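Side-chain contact in extracellular sialidase/neuraminidase, putative (Aspergillus fumigatus, PDB 2XZI), which acts as a KDNase, a sialidase-family glycoside hydrolase that releases deaminated neuraminic acid (KDN) from glycosides: residues Pro90-Val95 and Asp161-Ser166. Residues are numbered along the deposited sequence; the frame is centred on the assembly and turned at random.
Sequences PLREVV and DGNTWS
V94 lies against W165 while, two residues earlier, R92 reaches across to N163. CG2 of V94 sits over one face of the indole, 4.0 Å from the centroid of the five-membered ring and close to its normal, a CH-pi contact. The other methyl, CG1, held anti to the backbone N (chi1 174°), lies 4.0 Å from W165 CG, where the ring joins its CB. At the polar end, R92 NH1 gives a short, nearly straight hydrogen bond of 2.6 Å to N163 OD1. The oxygen stays close to the guanidinium plane, although the amide itself is turned 57° from that plane and receives the N-H from a direction tilted out of its own. A water closes a triangle here, accepting from R92 NH2 at 2.8 Å and donating to N163 OD1 at 2.9 Å, so the amide oxygen is gripped twice. The arginine covers the distance because its chain runs fully extended from CG to NE.

A weak 3.2 Å bond from W165 NE1 to G162 O lies within the same loop. Y72 meets the indole edge-to-face, and L117 and T156 pack on both V94 and W165. Backbone bonds from V94 and V95 to L70 form a classic beta bulge where the chain turns a corner. The contact thus joins the outermost strand of one four-stranded antiparallel sheet to the loop between strands 152-158 and 169-170 of the next, an inter-blade contact of the sialidase beta-propeller.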
# COMPACT_ATOMS: atom_id res chain seq x y z
N PRO A 90 -18.92 -4.86 -5.73
CA PRO A 90 -18.19 -5.05 -6.98
C PRO A 90 -17.15 -3.96 -7.24
O PRO A 90 -17.18 -2.89 -6.62
CB PRO A 90 -19.29 -4.98 -8.06
CG PRO A 90 -20.56 -5.25 -7.34
CD PRO A 90 -20.37 -4.70 -5.96
N LEU A 91 -16.22 -4.27 -8.13
CA LEU A 91 -15.15 -3.36 -8.50
C LEU A 91 -15.68 -2.02 -9.00
O LEU A 91 -16.60 -1.97 -9.82
CB LEU A 91 -14.26 -4.00 -9.57
CG LEU A 91 -12.95 -3.28 -9.82
CD1 LEU A 91 -11.97 -3.56 -8.67
CD2 LEU A 91 -12.39 -3.78 -11.14
N ARG A 92 -15.07 -0.94 -8.51
CA ARG A 92 -15.34 0.43 -8.97
C ARG A 92 -14.02 1.11 -9.36
O ARG A 92 -12.94 0.52 -9.17
CB ARG A 92 -16.01 1.24 -7.87
CG ARG A 92 -17.36 0.72 -7.42
CD ARG A 92 -17.87 1.63 -6.33
NE ARG A 92 -19.16 1.21 -5.81
CZ ARG A 92 -19.90 1.94 -5.00
NH1 ARG A 92 -19.48 3.13 -4.62
NH2 ARG A 92 -21.08 1.50 -4.57
N GLU A 93 -14.10 2.31 -9.90
CA GLU A 93 -12.94 3.04 -10.40
C GLU A 93 -12.87 4.40 -9.72
O GLU A 93 -13.87 5.11 -9.61
CB GLU A 93 -13.04 3.20 -11.92
CG GLU A 93 -11.83 3.86 -12.57
CD GLU A 93 -11.93 3.85 -14.07
OE1 GLU A 93 -12.72 4.64 -14.62
OE2 GLU A 93 -11.22 3.04 -14.69
N VAL A 94 -11.67 4.75 -9.24
CA VAL A 94 -11.43 6.09 -8.73
C VAL A 94 -11.15 7.00 -9.93
O VAL A 94 -11.79 8.03 -10.08
CB VAL A 94 -10.25 6.12 -7.74
CG1 VAL A 94 -9.94 7.57 -7.37
CG2 VAL A 94 -10.56 5.33 -6.49
N VAL A 95 -10.19 6.58 -10.77
CA VAL A 95 -9.79 7.35 -11.95
C VAL A 95 -9.19 6.42 -12.99
O VAL A 95 -8.45 5.50 -12.65
CB VAL A 95 -8.79 8.49 -11.58
CG1 VAL A 95 -7.53 7.94 -10.89
CG2 VAL A 95 -8.42 9.32 -12.81
N ASP A 161 -17.65 8.41 2.42
CA ASP A 161 -17.21 7.09 2.88
C ASP A 161 -16.75 6.21 1.70
O ASP A 161 -16.95 4.98 1.69
CB ASP A 161 -18.34 6.44 3.71
CG ASP A 161 -17.83 5.58 4.86
OD1 ASP A 161 -16.67 5.76 5.31
OD2 ASP A 161 -18.61 4.71 5.34
N GLY A 162 -16.12 6.85 0.71
CA GLY A 162 -15.57 6.13 -0.45
C GLY A 162 -16.54 5.89 -1.59
O GLY A 162 -16.17 5.29 -2.60
N ASN A 163 -17.79 6.33 -1.44
CA ASN A 163 -18.77 6.08 -2.51
C ASN A 163 -18.43 6.80 -3.82
O ASN A 163 -18.56 6.23 -4.92
CB ASN A 163 -20.18 6.43 -2.04
CG ASN A 163 -21.24 5.87 -2.96
OD1 ASN A 163 -21.15 4.72 -3.38
ND2 ASN A 163 -22.26 6.67 -3.26
N THR A 164 -17.97 8.04 -3.71
CA THR A 164 -17.54 8.80 -4.87
C THR A 164 -16.26 9.57 -4.55
O THR A 164 -15.95 9.84 -3.38
CB THR A 164 -18.60 9.80 -5.36
OG1 THR A 164 -18.81 10.78 -4.35
CG2 THR A 164 -19.94 9.10 -5.68
N TRP A 165 -15.56 9.92 -5.62
CA TRP A 165 -14.24 10.54 -5.58
C TRP A 165 -14.20 11.78 -6.46
O TRP A 165 -14.75 11.80 -7.56
CB TRP A 165 -13.20 9.52 -6.07
CG TRP A 165 -13.12 8.39 -5.13
CD1 TRP A 165 -13.85 7.22 -5.17
CD2 TRP A 165 -12.34 8.33 -3.94
NE1 TRP A 165 -13.55 6.44 -4.09
CE2 TRP A 165 -12.62 7.09 -3.32
CE3 TRP A 165 -11.41 9.19 -3.34
CZ2 TRP A 165 -12.02 6.70 -2.10
CZ3 TRP A 165 -10.81 8.81 -2.13
CH2 TRP A 165 -11.12 7.57 -1.53
N SER A 166 -13.52 12.81 -5.98
CA SER A 166 -13.33 14.02 -6.77
C SER A 166 -12.39 13.77 -7.96
O SER A 166 -11.56 12.85 -7.94
CB SER A 166 -12.79 15.12 -5.87
OG SER A 166 -11.52 14.77 -5.36
O HOH W 1 -23.22 2.68 -3.21